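Local coordinates for protein 4-oxalmesaconate hydratase (Pseudomonas putida, PDB 5CGZ) that catalyses the zinc-dependent hydration of 4-carboxy-2-hydroxymuconate, the enol form of oxalomesaconate, to 4-carboxy-4-hydroxy-2-oxoadipate, the third step of gallate degradation, at residues Gly52-Thr55 against Glu56-Lys60; Ala156-Pro159 against His160-Gln164. One frame throughout, in Å; residues are numbered along the deposited sequence.

Contact 1 (Gly52-Thr55 against Glu56-Lys60); sequences GEMT and EAKVK
The carbonyl groups of E53 and T55 are the flat groups here, and residues of the first turn of the helix that follows meet both. K58 NZ comes to E53 O at 2.8 Å, tilted 19° from that carbonyl's plane. To get there the lysine runs extended back past T55, its CG 3.2 Å from T55 OG1. A water that donates to G52 O adds a weak link to K58 NZ. V59 N donates to T55 O over 2.9 Å, closing the first turn of the helix. T55 OG1 sits between its own backbone N and carbonyl carbon (chi1 68°), which brings it 3.0 Å from K58 N, a nearly straight bond of 158° at the hydrogen. Replacing T55 by an alanine would probably leave the amide of K58 without its side-chain cap and the first turn of the helix less firmly held at its start. M54 CG, anti to the backbone N, rests 3.6 Å from V59 CG2, and the bend at chi2 leaves SD 3.7 Å from K58 CB; W49 of helix 46-50 touches both M54 and V59. The whole illustrates a threonine N-cap, T55 opening helix 56-74 by accepting from the amide three residues on.

Contact 2 (Ala156-Pro159 against His160-Gln164); sequences AFEP and HQPEQ
P159 and P162 fold against each other round a tight turn: P159 CG stands 4.0 Å from P162 CA, and P159 O lies 3.5 Å from P162 CD. With a ring carbon where another residue would carry its N-H, P162 has no backbone hydrogen to offer that carbonyl. E158 supplies the longer reach. Its CG is anti to the backbone N (chi1 -178°) and the chain stays extended, which carries OE2 obliquely across to P162 CG at 3.8 Å. The same OE2 takes a water at 2.8 Å; the water can also donate to H160 O at 3.0 Å, but other acceptors nearby compete for its two hydrogens, and both bonds may not form at once. With CG likewise anti to N (chi1 -166°), H160 places its imidazole where it stacks on Y198, and ND1 is hydrogen-bonded to Y199 OH. R206 makes a salt bridge with E158 OE2, while W167 packs on E158 and both prolines. In this loop after strand 154-157, carbonyl and carboxylate oxygens meet proline ring carbons with no hydrogen bond directly between the segments, and the polar ends of E158 and H160 find their partners in more distant parts of the fold.

Overall arrangement
The two contacts, their centres about 29 Å apart and nowhere touching, differ in chemistry as they differ in place. Contact 1 is at the surface, about 25 Å from the chain centre, where a loop enters helix 56-74; its direct hydrogen bonds tie the loop to the first turn of the helix. Contact 2 is buried and follows a strand of the central sheet; its segments meet through proline carbons and oxygens without a direct hydrogen bond, while its polar groups reach helix 193-212 and, at Q161, E163 and Q164, a second subunit of the hexamer. They share no helix or strand. Contact 2 lies closer to the zinc, with H160 about 9 Å away by its side chain against about 12 Å for V59.

Contact 1 (Gly52-Thr55 against Glu56-Lys60)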
loop_
_atom_site.group_PDB
_atom_site.type_symbol
_atom_site.label_atom_id
_atom_site.label_comp_id
_atom_site.label_asym_id
_atom_site.label_seq_id
_atom_site.Cartn_x
_atom_site.Cartn_y
_atom_site.Cartn_z
ATOM N N GLY A 52 19.360 -21.899 36.722
ATOM C CA GLY A 52 19.546 -21.130 37.937
ATOM C C GLY A 52 20.774 -20.240 37.904
ATOM O O GLY A 52 21.761 -20.545 37.228
ATOM N N GLU A 53 20.702 -19.132 38.637
ATOM C CA GLU A 53 21.843 -18.240 38.816
ATOM C C GLU A 53 22.373 -17.715 37.487
ATOM O O GLU A 53 23.585 -17.647 37.275
ATOM C CB GLU A 53 22.965 -18.961 39.571
ATOM C CG GLU A 53 22.535 -19.591 40.892
ATOM C CD GLU A 53 23.519 -20.642 41.381
ATOM O OE1 GLU A 53 23.123 -21.826 41.470
ATOM O OE2 GLU A 53 24.683 -20.285 41.674
ATOM N N MET A 54 21.467 -17.352 36.589
ATOM C CA MET A 54 21.881 -16.859 35.284
ATOM C C MET A 54 22.148 -15.360 35.355
ATOM O O MET A 54 21.537 -14.646 36.148
ATOM C CB MET A 54 20.822 -17.181 34.227
ATOM C CG MET A 54 21.265 -16.938 32.801
ATOM S SD MET A 54 22.836 -17.726 32.360
ATOM C CE MET A 54 22.544 -19.404 32.941
ATOM N N THR A 55 23.082 -14.888 34.538
ATOM C CA THR A 55 23.365 -13.460 34.447
ATOM C C THR A 55 23.510 -13.055 32.984
ATOM O O THR A 55 23.767 -13.909 32.124
ATOM C CB THR A 55 24.649 -13.087 35.199
ATOM O OG1 THR A 55 25.772 -13.660 34.518
ATOM C CG2 THR A 55 24.593 -13.614 36.630
ATOM N N GLU A 56 23.360 -11.763 32.703
ATOM C CA GLU A 56 23.519 -11.290 31.335
ATOM C C GLU A 56 24.928 -11.596 30.834
ATOM O O GLU A 56 25.110 -11.986 29.677
ATOM C CB GLU A 56 23.205 -9.794 31.233
ATOM C CG GLU A 56 21.708 -9.504 31.410
ATOM C CD GLU A 56 21.316 -8.081 31.025
ATOM O OE1 GLU A 56 22.087 -7.418 30.291
ATOM O OE2 GLU A 56 20.228 -7.626 31.457
ATOM N N ALA A 57 25.919 -11.461 31.712
ATOM C CA ALA A 57 27.304 -11.737 31.331
ATOM C C ALA A 57 27.457 -13.196 30.935
ATOM O O ALA A 57 28.111 -13.512 29.938
ATOM C CB ALA A 57 28.266 -11.384 32.465
ATOM N N LYS A 58 26.836 -14.086 31.701
ATOM C CA LYS A 58 26.900 -15.504 31.377
ATOM C C LYS A 58 26.175 -15.798 30.067
ATOM O O LYS A 58 26.645 -16.600 29.254
ATOM C CB LYS A 58 26.306 -16.357 32.494
ATOM C CG LYS A 58 27.135 -16.423 33.789
ATOM C CD LYS A 58 26.606 -17.569 34.654
ATOM C CE LYS A 58 26.829 -17.357 36.137
ATOM N NZ LYS A 58 26.195 -18.476 36.892
ATOM N N VAL A 59 25.029 -15.153 29.858
ATOM C CA VAL A 59 24.282 -15.370 28.620
ATOM C C VAL A 59 25.104 -14.902 27.424
ATOM O O VAL A 59 25.252 -15.634 26.438
ATOM C CB VAL A 59 22.922 -14.655 28.635
ATOM C CG1 VAL A 59 22.212 -14.844 27.292
ATOM C CG2 VAL A 59 22.069 -15.206 29.759
ATOM N N LYS A 60 25.670 -13.703 27.529
ATOM C CA LYS A 60 26.492 -13.161 26.449
ATOM C C LYS A 60 27.650 -14.096 26.091
ATOM O O LYS A 60 27.963 -14.282 24.906
ATOM C CB LYS A 60 27.037 -11.775 26.820
ATOM C CG LYS A 60 25.981 -10.672 26.942
ATOM C CD LYS A 60 26.664 -9.330 27.226
ATOM C CE LYS A 60 25.667 -8.246 27.573
ATOM N NZ LYS A 60 26.358 -6.939 27.730
HETATM O O HOH W 1 24.100 -21.103 36.012
#

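Contact 2 (Ala156-Pro159 against His160-Gln164)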
loop_
_atom_site.group_PDB
_atom_site.type_symbol
_atom_site.label_atom_id
_atom_site.label_comp_id
_atom_site.label_asym_id
_atom_site.label_seq_id
_atom_site.Cartn_x
_atom_site.Cartn_y
_atom_site.Cartn_z
ATOM N N ALA A 156 16.863 -7.284 2.889
ATOM C CA ALA A 156 16.317 -7.783 4.143
ATOM C C ALA A 156 16.148 -9.287 4.020
ATOM O O ALA A 156 15.465 -9.759 3.101
ATOM C CB ALA A 156 14.988 -7.113 4.468
ATOM N N PHE A 157 16.787 -10.045 4.915
ATOM C CA PHE A 157 16.581 -11.490 4.915
ATOM C C PHE A 157 15.252 -11.803 5.626
ATOM O O PHE A 157 14.578 -10.891 6.129
ATOM C CB PHE A 157 17.773 -12.247 5.548
ATOM C CG PHE A 157 18.331 -11.620 6.805
ATOM C CD1 PHE A 157 17.499 -11.238 7.852
ATOM C CD2 PHE A 157 19.711 -11.456 6.955
ATOM C CE1 PHE A 157 18.034 -10.677 9.023
ATOM C CE2 PHE A 157 20.246 -10.907 8.109
ATOM C CZ PHE A 157 19.410 -10.512 9.145
ATOM N N GLU A 158 14.863 -13.077 5.643
ATOM C CA GLU A 158 13.493 -13.449 6.001
ATOM C C GLU A 158 13.194 -13.349 7.500
ATOM O O GLU A 158 13.873 -13.965 8.318
ATOM C CB GLU A 158 13.184 -14.869 5.521
ATOM C CG GLU A 158 11.730 -15.291 5.836
ATOM C CD GLU A 158 11.260 -16.499 5.031
ATOM O OE1 GLU A 158 11.946 -16.899 4.057
ATOM O OE2 GLU A 158 10.194 -17.047 5.369
ATOM N N PRO A 159 12.169 -12.564 7.868
ATOM C CA PRO A 159 11.774 -12.549 9.286
ATOM C C PRO A 159 10.946 -13.778 9.648
ATOM O O PRO A 159 10.489 -14.518 8.764
ATOM C CB PRO A 159 10.962 -11.260 9.423
ATOM C CG PRO A 159 10.523 -10.904 8.051
ATOM C CD PRO A 159 11.429 -11.588 7.056
ATOM N N HIS A 160 10.777 -14.005 10.944
ATOM C CA HIS A 160 10.094 -15.195 11.431
ATOM C C HIS A 160 8.662 -15.262 10.904
ATOM O O HIS A 160 8.178 -16.336 10.516
ATOM C CB HIS A 160 10.100 -15.218 12.960
ATOM C CG HIS A 160 9.730 -16.544 13.544
ATOM N ND1 HIS A 160 10.520 -17.666 13.400
ATOM C CD2 HIS A 160 8.654 -16.933 14.274
ATOM C CE1 HIS A 160 9.956 -18.683 14.025
ATOM N NE2 HIS A 160 8.822 -18.266 14.563
ATOM N N GLN A 161 7.995 -14.111 10.873
ATOM C CA GLN A 161 6.624 -14.032 10.361
ATOM C C GLN A 161 6.547 -13.029 9.210
ATOM O O GLN A 161 6.201 -11.852 9.400
ATOM C CB GLN A 161 5.667 -13.670 11.495
ATOM C CG GLN A 161 5.621 -14.782 12.532
ATOM C CD GLN A 161 4.597 -14.555 13.626
ATOM O OE1 GLN A 161 3.383 -14.597 13.390
ATOM N NE2 GLN A 161 5.086 -14.329 14.839
ATOM N N PRO A 162 6.907 -13.494 8.004
ATOM C CA PRO A 162 7.140 -12.582 6.878
ATOM C C PRO A 162 5.915 -11.730 6.520
ATOM O O PRO A 162 6.074 -10.519 6.359
ATOM C CB PRO A 162 7.528 -13.525 5.721
ATOM C CG PRO A 162 7.169 -14.904 6.163
ATOM C CD PRO A 162 7.193 -14.902 7.668
ATOM N N GLU A 163 4.728 -12.324 6.407
ATOM C CA GLU A 163 3.558 -11.528 6.026
ATOM C C GLU A 163 3.203 -10.482 7.083
ATOM O O GLU A 163 2.815 -9.377 6.731
ATOM C CB GLU A 163 2.338 -12.412 5.764
ATOM C CG GLU A 163 2.491 -13.379 4.604
ATOM C CD GLU A 163 2.993 -14.751 5.032
ATOM O OE1 GLU A 163 3.428 -14.921 6.196
ATOM O OE2 GLU A 163 2.952 -15.669 4.192
ATOM N N GLN A 164 3.339 -10.818 8.371
ATOM C CA GLN A 164 3.034 -9.847 9.422
ATOM C C GLN A 164 4.024 -8.685 9.345
ATOM O O GLN A 164 3.716 -7.577 9.760
ATOM C CB GLN A 164 3.080 -10.479 10.826
ATOM C CG GLN A 164 2.251 -11.768 10.992
ATOM C CD GLN A 164 0.823 -11.621 10.526
ATOM O OE1 GLN A 164 0.255 -10.523 10.554
ATOM N NE2 GLN A 164 0.224 -12.733 10.088
HETATM O O HOH W 2 9.464 -17.511 8.017
#